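Local coordinates for Poly(Beta-D-mannuronate) lyase (Pseudopedobacter saltans, PDB 7O79), which is a family 6 polysaccharide lyase that probably cleaves the poly(beta-D-mannuronate) of alginate by beta-elimination, at residues A[146-151]-A[176-181]; A[290-295]-A[341-346]. All blocks are in the same frame, centred on the assembly; numbering follows the deposited sequence.

Contact 1: A[146-151]-A[176-181]; sequences NDQDNS and RIWGYG. With PO4 (phosphate ion), chain B.
The indole of Trp178 meets the CA of Asp147 at its edge, near the ring plane, while one face carries the guanidinium of Arg176, two residues earlier in the same segment, whose NE lies 3.1 Å above that plane, displaced to the ring's margin. Arg182 adds a cation-pi contact to the same ring, and Arg176 NH2 bonds Tyr118 OH. The second flat group, the Asn146 amide, is used within its own plane: ND2 donates to Trp178 O across the contact (2.9 Å) and to Ser151 O within its own loop (3.0 Å). With CG anti to the backbone N (chi1 -170°), the amide is carried to Ser151, at the far end of its own segment. Its OD1 takes Ser151 OG from above the carbonyl plane (2.7 Å) and also Asn154 ND2, so both ends of this buried amide are tied and its rotation is fixed. They add to the backbone pairing between successive coils of the right-handed parallel beta-helix known for this clan: Asn146 N to Arg176 O (3.0 Å, nearly straight at 163°) and Trp178 N to Asn146 O (3.1 Å) join strands 144-146 and 175-177, with Asn146 CB resting on Ile177 CG2. Beyond the strands Gln148 takes over. Its chain, bent at chi2, crosses the Trp178 side chain at about a right angle, and the amide reaches the Gly179 backbone, receiving Gly179 N on OE1 (2.9 Å), an oxygen whose position is less sure, and giving a weak bond from NE2 to Gly179 O. At the backbone angles of Gly179 a CB would jam against Trp178 O. At the outer end of the loop Asn150 N donates to O1 of a phosphate (2.9 Å) that probably came in with the crystallisation solution and that Arg152 also binds.

Contact 2: A[290-295]-A[341-346]; sequences KALTDK and GNPGAD
Residues 290-295 and 341-346 are irregular loops that draw nearest in backbone at Lys295 and Gly344, with CA atoms 4.9 Å apart, and no direct hydrogen bond joins them; instead the CA-H of Ala345 points at Lys295 O (3.2 Å, 154° at the hydrogen). Thr293 carries most of the polar work. Its OG1 stands between the backbone N and the carbonyl carbon (chi1 81°), where it accepts Lys295 N in an ST turn (3.0 Å, 161°) and donates to a water 2.9 Å from OG1. The water in turn donates a hydrogen bond to Gly344 O at 2.6 Å, making a bridge across the seam. The other branch of the threonine, CG2, lies against the carbonyl of Pro343, 3.4 Å from its O. A valine in place of Thr293 would probably leave the bridging water without its donor and Lys295 N without its turn acceptor, setting the 293-295 turn free to shift. On one side of the threonine Leu292 CD1 meets the ring carbon Pro343 CB at 4.3 Å; on the other Lys295 lays its CB along the Gly344 backbone (3.8 Å to Gly344 C) before its chain turns away. Gln347 ties the loops further through Leu292 N and Lys290 O, as does a backbone bond between Ala345 and Glu297. The two loops leave the parallel strands 280-283 and 333-337, which are neighbours in the beta-helix, and meet at the protein surface, with Pro343 also packed on Ile381 and Leu382 of the next loop.

Contact 1 joins the ends of neighbouring strands 144-146 and 175-177 and the loops that follow, contact 2 only the loops after strands 280-283 and 333-337, all on one parallel face of the beta-helix. Strands 209-214, 230-236 and 255-260 lie between the two pairs, so the contacts are stations along the helix axis, their centres 30 Å apart and their nearest atoms about 18 Å apart. Along the chain they come in series, contact 1 closing before contact 2 opens. Contact 1, partly buried, continues strand pairing directly into the loops, whereas contact 2 lies at the surface, farther from the chain centre, where loops meet well beyond their strands through a bridging water, side chains and close backbone contacts.

Contact 1: A[146-151]-A[176-181]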
# COMPACT_ATOMS: atom_id res chain seq x y z
N ASN A 146 1.52 -0.39 -8.58
CA ASN A 146 1.00 -1.48 -9.40
C ASN A 146 0.13 -0.89 -10.49
O ASN A 146 -0.76 -0.07 -10.22
CB ASN A 146 0.22 -2.52 -8.57
CG ASN A 146 -0.10 -3.78 -9.36
OD1 ASN A 146 0.78 -4.60 -9.62
ND2 ASN A 146 -1.38 -3.96 -9.71
N ASP A 147 0.37 -1.33 -11.71
CA ASP A 147 -0.20 -0.75 -12.91
C ASP A 147 -1.65 -1.23 -13.08
O ASP A 147 -2.09 -2.22 -12.47
CB ASP A 147 0.70 -1.15 -14.09
CG ASP A 147 0.58 -0.24 -15.27
OD1 ASP A 147 1.37 0.75 -15.27
OD2 ASP A 147 -0.25 -0.50 -16.18
N GLN A 148 -2.41 -0.52 -13.90
CA GLN A 148 -3.85 -0.75 -14.00
C GLN A 148 -4.21 -2.02 -14.75
O GLN A 148 -5.24 -2.64 -14.45
CB GLN A 148 -4.53 0.47 -14.63
CG GLN A 148 -6.05 0.39 -14.82
CD GLN A 148 -6.81 0.09 -13.54
OE1 GLN A 148 -6.45 0.55 -12.46
NE2 GLN A 148 -7.89 -0.67 -13.66
N ASP A 149 -3.42 -2.43 -15.74
CA ASP A 149 -3.78 -3.56 -16.59
C ASP A 149 -2.69 -4.62 -16.57
O ASP A 149 -1.51 -4.30 -16.45
CB ASP A 149 -4.04 -3.11 -18.02
CG ASP A 149 -5.23 -2.17 -18.12
OD1 ASP A 149 -6.38 -2.65 -18.17
OD2 ASP A 149 -5.02 -0.96 -18.14
N ASN A 150 -3.12 -5.88 -16.62
CA ASN A 150 -2.24 -7.03 -16.80
C ASN A 150 -1.12 -7.10 -15.75
O ASN A 150 0.02 -7.48 -16.03
CB ASN A 150 -1.66 -7.04 -18.23
CG ASN A 150 -1.12 -8.40 -18.61
OD1 ASN A 150 -1.74 -9.42 -18.36
ND2 ASN A 150 0.06 -8.41 -19.21
N SER A 151 -1.45 -6.77 -14.47
CA SER A 151 -0.44 -6.78 -13.41
C SER A 151 -1.07 -7.34 -12.11
O SER A 151 -1.37 -6.65 -11.13
CB SER A 151 0.14 -5.37 -13.24
OG SER A 151 1.14 -5.31 -12.25
N ARG A 176 0.80 2.35 -4.10
CA ARG A 176 -0.46 2.66 -4.77
C ARG A 176 -0.81 1.51 -5.71
O ARG A 176 -0.07 1.25 -6.66
CB ARG A 176 -0.38 4.00 -5.52
CG ARG A 176 -1.69 4.37 -6.23
CD ARG A 176 -1.65 5.74 -6.96
NE ARG A 176 -0.74 5.75 -8.10
CZ ARG A 176 -0.18 6.84 -8.61
NH1 ARG A 176 -0.46 8.04 -8.11
NH2 ARG A 176 0.64 6.74 -9.65
N ILE A 177 -1.92 0.82 -5.44
CA ILE A 177 -2.27 -0.43 -6.12
C ILE A 177 -3.47 -0.18 -7.03
O ILE A 177 -4.63 -0.26 -6.60
CB ILE A 177 -2.56 -1.58 -5.15
CG1 ILE A 177 -1.52 -1.61 -4.02
CG2 ILE A 177 -2.67 -2.91 -5.93
CD1 ILE A 177 -0.10 -1.83 -4.54
N TRP A 178 -3.20 0.02 -8.32
CA TRP A 178 -4.25 0.04 -9.32
C TRP A 178 -4.55 -1.38 -9.77
O TRP A 178 -3.83 -2.34 -9.45
CB TRP A 178 -3.83 0.87 -10.53
CG TRP A 178 -3.73 2.36 -10.30
CD1 TRP A 178 -4.48 3.13 -9.45
CD2 TRP A 178 -2.83 3.25 -10.96
NE1 TRP A 178 -4.09 4.46 -9.54
CE2 TRP A 178 -3.08 4.55 -10.46
CE3 TRP A 178 -1.83 3.07 -11.94
CZ2 TRP A 178 -2.37 5.68 -10.90
CZ3 TRP A 178 -1.12 4.19 -12.37
CH2 TRP A 178 -1.40 5.48 -11.86
N GLY A 179 -5.62 -1.51 -10.56
CA GLY A 179 -6.06 -2.77 -11.11
C GLY A 179 -7.56 -2.85 -11.11
O GLY A 179 -8.25 -1.87 -10.82
N TYR A 180 -8.08 -4.02 -11.48
CA TYR A 180 -9.52 -4.21 -11.50
C TYR A 180 -10.11 -3.91 -10.14
O TYR A 180 -9.65 -4.43 -9.12
CB TYR A 180 -9.86 -5.64 -11.92
CG TYR A 180 -11.33 -5.96 -11.93
CD1 TYR A 180 -12.01 -6.28 -10.76
CD2 TYR A 180 -12.05 -5.93 -13.12
CE1 TYR A 180 -13.37 -6.57 -10.76
CE2 TYR A 180 -13.42 -6.22 -13.13
CZ TYR A 180 -14.06 -6.53 -11.95
OH TYR A 180 -15.41 -6.82 -11.97
N GLY A 181 -11.17 -3.10 -10.13
CA GLY A 181 -11.75 -2.55 -8.93
C GLY A 181 -11.55 -1.06 -8.83
O GLY A 181 -12.18 -0.42 -7.98
P PO4 B . -6.99 -6.42 -17.89
O1 PO4 B . -6.04 -6.25 -16.71
O2 PO4 B . -6.53 -7.60 -18.72
O3 PO4 B . -6.96 -5.16 -18.71
O4 PO4 B . -8.42 -6.65 -17.44

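Contact 2: A[290-295]-A[341-346]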
# COMPACT_ATOMS: atom_id res chain seq x y z
N LYS A 290 -29.13 8.63 -9.15
CA LYS A 290 -29.72 9.79 -9.82
C LYS A 290 -29.20 11.06 -9.15
O LYS A 290 -28.59 11.01 -8.08
CB LYS A 290 -31.24 9.72 -9.79
CG LYS A 290 -31.84 10.05 -8.46
CD LYS A 290 -33.32 9.69 -8.41
N ALA A 291 -29.45 12.19 -9.79
CA ALA A 291 -29.08 13.47 -9.22
C ALA A 291 -30.09 13.86 -8.14
O ALA A 291 -31.30 13.93 -8.42
CB ALA A 291 -29.01 14.55 -10.30
N LEU A 292 -29.60 14.09 -6.92
CA LEU A 292 -30.47 14.52 -5.82
C LEU A 292 -30.75 16.02 -5.88
O LEU A 292 -31.77 16.47 -5.35
CB LEU A 292 -29.83 14.16 -4.48
CG LEU A 292 -29.67 12.67 -4.17
CD1 LEU A 292 -29.00 12.50 -2.80
CD2 LEU A 292 -31.03 11.97 -4.22
N THR A 293 -29.83 16.79 -6.47
CA THR A 293 -30.00 18.21 -6.76
C THR A 293 -29.45 18.51 -8.14
O THR A 293 -28.74 17.69 -8.75
CB THR A 293 -29.25 19.12 -5.76
OG1 THR A 293 -27.88 19.17 -6.15
CG2 THR A 293 -29.36 18.61 -4.32
N ASP A 294 -29.72 19.72 -8.63
CA ASP A 294 -29.22 20.12 -9.94
C ASP A 294 -27.72 20.33 -9.97
O ASP A 294 -27.18 20.58 -11.06
CB ASP A 294 -29.93 21.39 -10.41
CG ASP A 294 -31.39 21.16 -10.65
OD1 ASP A 294 -31.72 20.02 -11.02
OD2 ASP A 294 -32.21 22.08 -10.48
N LYS A 295 -27.04 20.25 -8.83
CA LYS A 295 -25.63 20.58 -8.75
C LYS A 295 -24.70 19.38 -8.87
O LYS A 295 -23.48 19.57 -8.95
CB LYS A 295 -25.33 21.32 -7.43
CG LYS A 295 -26.25 22.52 -7.22
CD LYS A 295 -25.57 23.62 -6.45
CE LYS A 295 -26.45 24.89 -6.41
NZ LYS A 295 -26.86 25.34 -7.77
N GLY A 341 -23.96 16.02 4.50
CA GLY A 341 -25.40 16.07 4.63
C GLY A 341 -26.10 17.09 3.75
O GLY A 341 -27.33 17.19 3.81
N ASN A 342 -25.36 17.84 2.93
CA ASN A 342 -25.94 18.82 2.02
C ASN A 342 -25.48 18.45 0.62
O ASN A 342 -24.50 19.01 0.10
CB ASN A 342 -25.54 20.25 2.36
CG ASN A 342 -26.11 20.70 3.69
OD1 ASN A 342 -27.31 20.53 3.96
ND2 ASN A 342 -25.27 21.30 4.52
N PRO A 343 -26.15 17.48 -0.00
CA PRO A 343 -25.74 17.04 -1.34
C PRO A 343 -25.72 18.20 -2.32
O PRO A 343 -26.61 19.06 -2.32
CB PRO A 343 -26.79 16.00 -1.72
CG PRO A 343 -27.82 16.02 -0.62
CD PRO A 343 -27.20 16.64 0.58
N GLY A 344 -24.68 18.24 -3.14
CA GLY A 344 -24.54 19.25 -4.17
C GLY A 344 -23.72 18.65 -5.29
O GLY A 344 -24.16 17.68 -5.93
N ALA A 345 -22.52 19.20 -5.51
CA ALA A 345 -21.61 18.64 -6.50
C ALA A 345 -21.31 17.17 -6.19
O ALA A 345 -21.23 16.35 -7.11
CB ALA A 345 -20.32 19.47 -6.55
N ASP A 346 -21.15 16.81 -4.92
CA ASP A 346 -21.02 15.41 -4.56
C ASP A 346 -22.24 14.99 -3.75
O ASP A 346 -22.95 15.82 -3.17
CB ASP A 346 -19.74 15.11 -3.75
CG ASP A 346 -19.78 15.71 -2.34
OD1 ASP A 346 -20.52 15.15 -1.50
OD2 ASP A 346 -19.01 16.64 -2.06
O HOH W 1 -26.55 16.67 -5.55